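Local coordinates for EAL domain protein (Vibrio cholerae serotype O1, PDB 6IJ2) that hydrolyses cyclic dinucleotides, c-di-GMP and cGAMP, as a standalone EAL-domain phosphodiesterase, here with calcium ions and the linear product 5'-pGpG bound, at residues N187-Q192 with S219-A224; L22-T27 with Y69-M74. The protein carries 1 engineered substitution. All blocks are in the same frame, centred on the assembly; numbering follows the deposited sequence.

Interaction 1: N187-Q192 with S219-A224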
# COMPACT_ATOMS: atom_id res chain seq x y z
N ASN A 187 2.34 -18.44 6.26
CA ASN A 187 1.32 -19.38 6.75
C ASN A 187 0.01 -19.24 5.98
O ASN A 187 -1.08 -19.39 6.55
CB ASN A 187 1.09 -19.22 8.25
CG ASN A 187 2.31 -19.61 9.07
OD1 ASN A 187 2.97 -20.61 8.77
ND2 ASN A 187 2.62 -18.83 10.10
N ILE A 188 0.12 -18.98 4.67
CA ILE A 188 -1.09 -18.69 3.91
C ILE A 188 -1.99 -19.93 3.84
O ILE A 188 -3.22 -19.80 3.76
CB ILE A 188 -0.74 -18.15 2.51
CG1 ILE A 188 -2.00 -17.65 1.81
CG2 ILE A 188 0.04 -19.20 1.68
CD1 ILE A 188 -1.71 -16.78 0.61
N HIS A 189 -1.41 -21.12 3.92
CA HIS A 189 -2.20 -22.35 3.97
C HIS A 189 -3.10 -22.43 5.19
O HIS A 189 -4.03 -23.24 5.22
CB HIS A 189 -1.27 -23.57 3.96
CG HIS A 189 -0.36 -23.64 5.14
ND1 HIS A 189 0.66 -22.73 5.34
CD2 HIS A 189 -0.31 -24.50 6.18
CE1 HIS A 189 1.30 -23.03 6.46
NE2 HIS A 189 0.73 -24.10 6.99
N ALA A 190 -2.83 -21.61 6.22
CA ALA A 190 -3.61 -21.67 7.46
C ALA A 190 -4.53 -20.48 7.66
O ALA A 190 -5.34 -20.49 8.59
CB ALA A 190 -2.68 -21.79 8.67
N ASP A 191 -4.45 -19.47 6.80
CA ASP A 191 -4.99 -18.13 7.06
C ASP A 191 -5.99 -17.78 5.95
O ASP A 191 -5.58 -17.36 4.87
CB ASP A 191 -3.83 -17.14 7.12
CG ASP A 191 -4.24 -15.76 7.58
OD1 ASP A 191 -5.41 -15.37 7.38
OD2 ASP A 191 -3.36 -15.06 8.12
N GLN A 192 -7.29 -17.91 6.24
CA GLN A 192 -8.29 -17.69 5.19
C GLN A 192 -8.30 -16.26 4.68
O GLN A 192 -8.63 -16.02 3.51
CB GLN A 192 -9.69 -18.08 5.70
CG GLN A 192 -10.78 -18.06 4.63
CD GLN A 192 -11.46 -16.71 4.49
OE1 GLN A 192 -11.27 -15.82 5.32
NE2 GLN A 192 -12.25 -16.55 3.43
N SER A 219 8.16 -22.68 4.12
CA SER A 219 7.75 -24.04 4.42
C SER A 219 7.12 -24.68 3.20
O SER A 219 6.61 -24.00 2.30
CB SER A 219 6.75 -24.08 5.58
OG SER A 219 5.56 -23.41 5.23
N HIS A 220 7.14 -26.01 3.18
CA HIS A 220 6.49 -26.75 2.11
C HIS A 220 5.00 -26.42 2.03
O HIS A 220 4.43 -26.35 0.94
CB HIS A 220 6.68 -28.25 2.28
CG HIS A 220 5.95 -29.06 1.26
ND1 HIS A 220 4.68 -29.55 1.46
CD2 HIS A 220 6.30 -29.45 0.01
CE1 HIS A 220 4.28 -30.21 0.39
NE2 HIS A 220 5.25 -30.16 -0.51
N ALA A 221 4.35 -26.25 3.19
CA ALA A 221 2.91 -26.01 3.18
C ALA A 221 2.57 -24.70 2.47
O ALA A 221 1.57 -24.62 1.75
CB ALA A 221 2.37 -25.99 4.61
N GLU A 222 3.38 -23.66 2.69
CA GLU A 222 3.21 -22.41 1.96
C GLU A 222 3.41 -22.62 0.46
O GLU A 222 2.59 -22.20 -0.35
CB GLU A 222 4.21 -21.36 2.48
CG GLU A 222 3.87 -20.81 3.86
CD GLU A 222 5.05 -20.06 4.47
OE1 GLU A 222 6.12 -20.05 3.83
OE2 GLU A 222 4.91 -19.49 5.57
N PHE A 223 4.51 -23.28 0.09
CA PHE A 223 4.82 -23.54 -1.31
C PHE A 223 3.67 -24.27 -1.99
O PHE A 223 3.24 -23.90 -3.09
CB PHE A 223 6.12 -24.34 -1.43
CG PHE A 223 6.14 -25.32 -2.58
CD1 PHE A 223 6.51 -24.90 -3.85
CD2 PHE A 223 5.83 -26.66 -2.40
CE1 PHE A 223 6.56 -25.81 -4.91
CE2 PHE A 223 5.87 -27.55 -3.45
CZ PHE A 223 6.23 -27.13 -4.71
N ALA A 224 3.13 -25.30 -1.33
CA ALA A 224 2.14 -26.14 -1.98
C ALA A 224 0.83 -25.39 -2.17
O ALA A 224 0.15 -25.57 -3.20
CB ALA A 224 1.91 -27.42 -1.17
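The carboxylate of Glu222 is gripped from several directions, and one of its bonds joins the loop 187-192 to the start of helix 220-229. OE2 accepts the backbone N-H of Asn187, with Asn187 N and Glu222 OE2 2.9 Å apart and an N-H...O angle of 171°, so the bond is nearly straight. The donor comes to the anti side of that oxygen, tilted 27° from the carboxylate plane. The same OE2 forms a salt bridge with Arg186, while OE1 accepts from the backbone N of Glu218 and, weakly, from Ser219 N. With both oxygens engaged, the buried group is held against rotation, and Arg186 and the backbone N-H donors would be expected to favour the charged carboxylate. An extended chain beyond CG carries the carboxylate from the helix to the loop. Alongside this polar link, His189 lays one ring face on Ala221. The methyl CB of Ala221 sits 3.4 Å from the centroid of the His189 ring and 9° off its normal, a CH-pi contact almost squarely over the centre. CG of His189 lies between its own backbone N and carbonyl carbon, which directs the ring toward Ala221. His189 ND1 lies 4.0 Å from Glu222 CG, a plain side-by-side contact. Ile188 contributes little to this contact; its side chain packs on Trp225, Arg194 and Met198. Ser219, the N-cap of helix 220-229, accepts a long, weak bond from Glu222 N to its OG (3.4 Å). With the reciprocal weak bond from Ser219 N to Glu222 OE1, this makes a capping box, whose glutamate here also ties the helix start to the loop leading into helix 192-207 of the EAL domain.

Interaction 2: L22-T27 with Y69-M74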
# COMPACT_ATOMS: atom_id res chain seq x y z
N LEU A 22 34.08 5.39 -3.02
CA LEU A 22 33.44 5.15 -1.73
C LEU A 22 34.47 4.87 -0.65
O LEU A 22 35.54 4.32 -0.93
CB LEU A 22 32.45 3.98 -1.83
CG LEU A 22 31.29 4.12 -2.82
CD1 LEU A 22 30.51 2.82 -2.93
CD2 LEU A 22 30.38 5.25 -2.39
N ASP A 23 34.16 5.25 0.59
CA ASP A 23 35.04 4.97 1.72
C ASP A 23 34.84 3.58 2.30
O ASP A 23 35.48 3.23 3.30
CB ASP A 23 34.84 6.01 2.83
CG ASP A 23 33.67 5.66 3.73
OD1 ASP A 23 32.54 5.54 3.23
OD2 ASP A 23 33.90 5.50 4.95
N PHE A 24 33.95 2.78 1.71
CA PHE A 24 33.73 1.40 2.11
C PHE A 24 33.61 0.56 0.85
O PHE A 24 33.33 1.06 -0.23
CB PHE A 24 32.47 1.26 2.97
CG PHE A 24 31.21 1.72 2.29
CD1 PHE A 24 30.82 3.05 2.34
CD2 PHE A 24 30.42 0.83 1.58
CE1 PHE A 24 29.67 3.48 1.71
CE2 PHE A 24 29.26 1.25 0.95
CZ PHE A 24 28.89 2.58 1.01
N ASP A 25 33.84 -0.73 1.00
CA ASP A 25 33.70 -1.70 -0.08
C ASP A 25 32.67 -2.75 0.37
O ASP A 25 32.34 -2.83 1.53
CB ASP A 25 35.02 -2.34 -0.47
CG ASP A 25 35.04 -2.78 -1.93
OD1 ASP A 25 34.13 -2.44 -2.68
OD2 ASP A 25 35.97 -3.46 -2.34
N PHE A 26 32.22 -3.59 -0.54
CA PHE A 26 31.18 -4.58 -0.29
C PHE A 26 31.13 -5.51 -1.50
O PHE A 26 31.82 -5.29 -2.49
CB PHE A 26 29.82 -3.93 -0.05
CG PHE A 26 29.36 -3.07 -1.19
CD1 PHE A 26 29.81 -1.77 -1.32
CD2 PHE A 26 28.50 -3.58 -2.15
CE1 PHE A 26 29.41 -0.98 -2.39
CE2 PHE A 26 28.10 -2.79 -3.21
CZ PHE A 26 28.56 -1.50 -3.33
N THR A 27 30.31 -6.55 -1.40
CA THR A 27 30.14 -7.47 -2.51
C THR A 27 28.69 -7.93 -2.50
O THR A 27 27.83 -7.30 -1.87
CB THR A 27 31.17 -8.61 -2.43
OG1 THR A 27 31.10 -9.41 -3.62
CG2 THR A 27 30.93 -9.49 -1.22
N TYR A 69 24.27 7.86 -5.31
CA TYR A 69 24.37 7.58 -6.74
C TYR A 69 25.57 6.70 -7.05
O TYR A 69 25.46 5.73 -7.81
CB TYR A 69 24.43 8.89 -7.53
CG TYR A 69 23.31 9.84 -7.19
CD1 TYR A 69 22.04 9.66 -7.72
CD2 TYR A 69 23.51 10.91 -6.32
CE1 TYR A 69 21.01 10.52 -7.41
CE2 TYR A 69 22.49 11.77 -6.00
CZ TYR A 69 21.23 11.58 -6.55
OH TYR A 69 20.21 12.44 -6.23
N LEU A 70 26.72 7.01 -6.45
CA LEU A 70 27.90 6.17 -6.65
C LEU A 70 27.67 4.77 -6.10
O LEU A 70 28.11 3.78 -6.70
CB LEU A 70 29.12 6.82 -5.98
CG LEU A 70 30.53 6.62 -6.54
CD1 LEU A 70 31.53 7.47 -5.75
CD2 LEU A 70 30.98 5.16 -6.53
N PHE A 71 26.98 4.67 -4.97
CA PHE A 71 26.70 3.36 -4.38
C PHE A 71 25.78 2.54 -5.28
O PHE A 71 26.00 1.34 -5.48
CB PHE A 71 26.09 3.55 -2.99
CG PHE A 71 25.54 2.29 -2.40
CD1 PHE A 71 26.39 1.32 -1.90
CD2 PHE A 71 24.18 2.05 -2.39
CE1 PHE A 71 25.90 0.15 -1.38
CE2 PHE A 71 23.68 0.88 -1.87
CZ PHE A 71 24.54 -0.07 -1.36
N ASP A 72 24.74 3.18 -5.83
CA ASP A 72 23.82 2.49 -6.73
C ASP A 72 24.55 1.93 -7.94
O ASP A 72 24.41 0.75 -8.28
CB ASP A 72 22.71 3.45 -7.16
CG ASP A 72 21.61 2.76 -7.91
OD1 ASP A 72 20.99 1.85 -7.34
OD2 ASP A 72 21.37 3.14 -9.08
N GLN A 73 25.35 2.77 -8.61
CA GLN A 73 26.10 2.30 -9.77
C GLN A 73 27.05 1.17 -9.40
O GLN A 73 27.20 0.21 -10.16
CB GLN A 73 26.86 3.47 -10.39
CG GLN A 73 25.96 4.63 -10.78
CD GLN A 73 26.63 5.63 -11.70
OE1 GLN A 73 26.11 5.93 -12.78
NE2 GLN A 73 27.78 6.15 -11.29
N MET A 74 27.68 1.25 -8.23
CA MET A 74 28.58 0.19 -7.79
C MET A 74 27.85 -1.12 -7.58
O MET A 74 28.34 -2.19 -7.98
CB MET A 74 29.31 0.61 -6.51
CG MET A 74 30.50 1.52 -6.75
SD MET A 74 32.06 0.61 -6.79
CE MET A 74 32.37 0.39 -5.03
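Phe26 and Phe71 meet obliquely, their ring planes 48° apart and their centroids separated by 5.2 Å. Phe71 CE1 comes in over one face of the Phe26 ring, offset toward the rim, and lies 3.7 Å from Phe26 CZ. Phe71 has its CG anti to the backbone N (chi1 170°), which swings its ring from helix 68-85 toward the incoming chain. The Phe24 side chain crosses that of Phe71 at about a right angle: its outer edge, at CZ, is 4.0 Å from Phe71 CD1, which lies near the plane of the Phe24 ring. Phe71 therefore touches two phenylalanines that alternate along the segment 22-27. Met74 flanks the group. Its CB is 3.9 Å from Phe26 CZ, and its side chain, bent at chi2 (-96°) and chi3, brings CE toward Leu22. There the two side chains meet tip to tip, Leu22 CD1 and Met74 CE being 3.7 Å apart. Leu70, one turn earlier, slides past Leu22 in the opposite direction, with Leu22 CG 3.9 Å from Leu70 CD2. Asp25 crosses Met74 at about a right angle, its OD1 4.1 Å from Met74 CE; that carboxylate has its polar partner in Lys78, one turn further along the helix, and OD1 also accepts weakly from Phe26 N. Lys78 makes a cation-pi contact with Phe26 as well. Val59 of helix 56-60 touches all three phenylalanines, and Val48 of strand 41-49 touches Phe26 and Phe71. The chemistry between the two segments is thus apolar: rings, branched methyls and a thioether fit by shape and dispersion, while the salt bridge to Lys78 adds a charged tie between the N-terminal segment and helix 68-85.

Overall arrangement
Interaction 2 comes first along the chain and closes before interaction 1 opens. Their centres are about 38 Å apart and their nearest atoms about 26 Å, so they do not touch and lie on opposite sides of the centre of the chain. Both belong to the EAL domain, a modified TIM barrel. Interaction 2 sets the segment leading into the first strand, 27-35, against helix 68-85. Interaction 1 joins the loop between helices 182-185 and 192-207 to helix 220-229, which precedes the last strand, 233-244. Strands 27-35 and 233-244 pair and close the sheet; the two contacts lie at separate places in the layer of helices and loops around it.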